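Local coordinates for protein N-acetylmuramoyl-L-alanine amidase (Peptoclostridium difficile, PDB 4RN7) that probably cleaves, through this zinc-binding catalytic amidase domain, the amide bond between N-acetylmuramic acid and L-alanine in cell-wall peptidoglycan, at residues 96-102 / 127-133. Sequence-based numbering, arbitrary orientation.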
loop_
_atom_site.group_PDB
_atom_site.type_symbol
_atom_site.label_atom_id
_atom_site.label_comp_id
_atom_site.label_asym_id
_atom_site.label_seq_id
_atom_site.Cartn_x
_atom_site.Cartn_y
_atom_site.Cartn_z
ATOM N N GLU A 96 -2.780 -9.337 0.140
ATOM C CA GLU A 96 -3.196 -9.367 -1.260
ATOM C C GLU A 96 -2.985 -7.976 -1.821
ATOM O O GLU A 96 -2.950 -7.000 -1.071
ATOM C CB GLU A 96 -4.671 -9.761 -1.401
ATOM C CG GLU A 96 -5.637 -8.895 -0.602
ATOM C CD GLU A 96 -7.055 -9.429 -0.649
ATOM O OE1 GLU A 96 -7.237 -10.639 -0.410
ATOM O OE2 GLU A 96 -7.989 -8.650 -0.927
ATOM N N THR A 97 -2.843 -7.880 -3.136
ATOM C CA THR A 97 -2.620 -6.574 -3.759
ATOM C C THR A 97 -3.678 -6.328 -4.825
ATOM O O THR A 97 -3.917 -7.188 -5.673
ATOM C CB THR A 97 -1.232 -6.533 -4.394
ATOM O OG1 THR A 97 -0.242 -6.702 -3.373
ATOM C CG2 THR A 97 -1.002 -5.191 -5.098
ATOM N N TRP A 98 -4.328 -5.168 -4.765
ATOM C CA TRP A 98 -5.396 -4.819 -5.695
ATOM C C TRP A 98 -4.881 -3.948 -6.834
ATOM O O TRP A 98 -3.916 -3.198 -6.663
ATOM C CB TRP A 98 -6.474 -4.007 -4.983
ATOM C CG TRP A 98 -7.164 -4.686 -3.838
ATOM C CD1 TRP A 98 -6.993 -5.970 -3.403
ATOM C CD2 TRP A 98 -8.152 -4.095 -2.984
ATOM N NE1 TRP A 98 -7.823 -6.211 -2.323
ATOM C CE2 TRP A 98 -8.536 -5.072 -2.046
ATOM C CE3 TRP A 98 -8.743 -2.824 -2.919
ATOM C CZ2 TRP A 98 -9.497 -4.819 -1.055
ATOM C CZ3 TRP A 98 -9.694 -2.578 -1.932
ATOM C CH2 TRP A 98 -10.060 -3.568 -1.021
ATOM N N TYR A 99 -5.549 -4.043 -7.982
ATOM C CA TYR A 99 -5.342 -3.126 -9.099
ATOM C C TYR A 99 -6.700 -2.852 -9.750
ATOM O O TYR A 99 -7.641 -3.623 -9.554
ATOM C CB TYR A 99 -4.351 -3.706 -10.113
ATOM C CG TYR A 99 -4.784 -5.013 -10.733
ATOM C CD1 TYR A 99 -4.583 -6.214 -10.075
ATOM C CD2 TYR A 99 -5.380 -5.044 -11.987
ATOM C CE1 TYR A 99 -4.974 -7.418 -10.643
ATOM C CE2 TYR A 99 -5.770 -6.242 -12.562
ATOM C CZ TYR A 99 -5.567 -7.420 -11.883
ATOM O OH TYR A 99 -5.955 -8.611 -12.460
ATOM N N ARG A 100 -6.812 -1.762 -10.513
ATOM C CA ARG A 100 -8.107 -1.360 -11.078
ATOM C C ARG A 100 -8.657 -2.383 -12.062
ATOM O O ARG A 100 -7.893 -3.084 -12.723
ATOM C CB ARG A 100 -8.030 0.026 -11.745
ATOM C CG ARG A 100 -7.548 0.020 -13.191
ATOM C CD ARG A 100 -7.574 1.415 -13.826
ATOM N NE ARG A 100 -6.778 2.362 -13.049
ATOM C CZ ARG A 100 -5.473 2.562 -13.223
ATOM N NH1 ARG A 100 -4.819 3.425 -12.456
ATOM N NH2 ARG A 100 -4.813 1.892 -14.164
ATOM N N ASN A 101 -9.986 -2.464 -12.147
ATOM C CA ASN A 101 -10.652 -3.387 -13.059
ATOM C C ASN A 101 -10.086 -3.358 -14.478
ATOM O O ASN A 101 -9.960 -2.286 -15.074
ATOM C CB ASN A 101 -12.151 -3.078 -13.126
ATOM C CG ASN A 101 -12.899 -3.481 -11.867
ATOM O OD1 ASN A 101 -12.365 -4.170 -10.996
ATOM N ND2 ASN A 101 -14.154 -3.057 -11.773
ATOM N N LYS A 102 -9.757 -4.540 -15.007
ATOM C CA LYS A 102 -9.332 -4.702 -16.402
ATOM C C LYS A 102 -8.149 -3.815 -16.796
ATOM O O LYS A 102 -8.067 -3.343 -17.932
ATOM C CB LYS A 102 -10.508 -4.443 -17.350
ATOM C CG LYS A 102 -11.645 -5.452 -17.238
ATOM C CD LYS A 102 -12.812 -5.043 -18.124
ATOM C CE LYS A 102 -13.696 -6.228 -18.463
ATOM N NZ LYS A 102 -14.800 -5.824 -19.381
ATOM N N ARG A 127 -2.220 -14.263 -0.781
ATOM C CA ARG A 127 -3.614 -14.171 -1.204
ATOM C C ARG A 127 -3.738 -13.735 -2.667
ATOM O O ARG A 127 -4.848 -13.647 -3.200
ATOM C CB ARG A 127 -4.397 -13.218 -0.294
ATOM C CG ARG A 127 -4.422 -13.644 1.172
ATOM C CD ARG A 127 -5.168 -12.639 2.053
ATOM N NE ARG A 127 -6.586 -12.541 1.711
ATOM C CZ ARG A 127 -7.527 -13.317 2.237
ATOM N NH1 ARG A 127 -7.210 -14.248 3.126
ATOM N NH2 ARG A 127 -8.788 -13.171 1.869
ATOM N N GLY A 128 -2.601 -13.476 -3.313
ATOM C CA GLY A 128 -2.583 -13.169 -4.735
ATOM C C GLY A 128 -2.954 -11.733 -5.043
ATOM O O GLY A 128 -2.928 -10.876 -4.160
ATOM N N ILE A 129 -3.297 -11.480 -6.304
ATOM C CA ILE A 129 -3.692 -10.146 -6.741
ATOM C C ILE A 129 -5.171 -10.151 -7.124
ATOM O O ILE A 129 -5.715 -11.193 -7.520
ATOM C CB ILE A 129 -2.825 -9.654 -7.914
ATOM C CG1 ILE A 129 -3.025 -10.532 -9.156
ATOM C CG2 ILE A 129 -1.357 -9.634 -7.504
ATOM C CD1 ILE A 129 -2.312 -10.006 -10.401
ATOM N N VAL A 130 -5.819 -8.993 -6.993
ATOM C CA VAL A 130 -7.272 -8.890 -7.131
ATOM C C VAL A 130 -7.642 -7.626 -7.905
ATOM O O VAL A 130 -7.085 -6.563 -7.649
ATOM C CB VAL A 130 -7.947 -8.769 -5.740
ATOM C CG1 VAL A 130 -9.456 -8.814 -5.870
ATOM C CG2 VAL A 130 -7.468 -9.859 -4.803
ATOM N N GLU A 131 -8.580 -7.733 -8.842
ATOM C CA GLU A 131 -9.169 -6.531 -9.422
ATOM C C GLU A 131 -10.116 -5.889 -8.414
ATOM O O GLU A 131 -10.912 -6.577 -7.760
ATOM C CB GLU A 131 -9.945 -6.867 -10.698
ATOM C CG GLU A 131 -9.063 -7.150 -11.903
ATOM C CD GLU A 131 -9.848 -7.660 -13.093
ATOM O OE1 GLU A 131 -10.876 -8.345 -12.882
ATOM O OE2 GLU A 131 -9.437 -7.384 -14.239
ATOM N N ASN A 132 -10.055 -4.568 -8.305
ATOM C CA ASN A 132 -10.946 -3.855 -7.405
ATOM C C ASN A 132 -11.202 -2.447 -7.917
ATOM O O ASN A 132 -10.272 -1.756 -8.332
ATOM C CB ASN A 132 -10.356 -3.789 -5.999
ATOM C CG ASN A 132 -11.366 -3.323 -4.964
ATOM O OD1 ASN A 132 -11.715 -2.143 -4.903
ATOM N ND2 ASN A 132 -11.840 -4.255 -4.139
ATOM N N ASN A 133 -12.459 -2.022 -7.867
ATOM C CA ASN A 133 -12.848 -0.724 -8.415
ATOM C C ASN A 133 -12.663 0.465 -7.461
ATOM O O ASN A 133 -13.225 1.540 -7.699
ATOM C CB ASN A 133 -14.302 -0.783 -8.887
ATOM C CG ASN A 133 -14.555 0.066 -10.119
ATOM O OD1 ASN A 133 -13.699 0.179 -10.997
ATOM N ND2 ASN A 133 -15.739 0.667 -10.191
HETATM O O HOH W 1 -7.012 -8.583 -14.770
#
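E96 reaches across to R127 at one end of the paired strands, its OE1 2.9 Å from R127 NE in a salt bridge whose N-H...O angle is 172°, with OE1 in the guanidinium plane. The other carboxylate oxygen, OE2, accepts the indole N-H of W98 (NE1) at 2.8 Å, so both oxygens are gripped and the W98 ring is fixed in its rotation. Over one face of that indole lies the N132 amide, stacked only 7° from parallel, with N132 CG 3.4 Å from W98 CE3; N132 OD1 is itself held by the backbone N of F134. Strands 95-99 and 126-131 run parallel, the two ends of a right-handed beta-alpha-beta crossover through helix 107-122, and strand 126-131 forms the edge of the amidase sheet. T97 and Y99 alternate as donors and acceptors with G128, V130 and N132, beginning with T97 N to G128 O at 3.2 Å. On the face with V130, the W98 side chain lies about 7 Å from the zinc ion. On the opposite face, E131 CG packs 3.5 Å from Y99 CZ, while I129 CD1 touches Y99 CE1. E131 OE2 takes the K102 N-H from above its carboxylate plane (N to OE2 3.0 Å) and shares a water with Y99 OH.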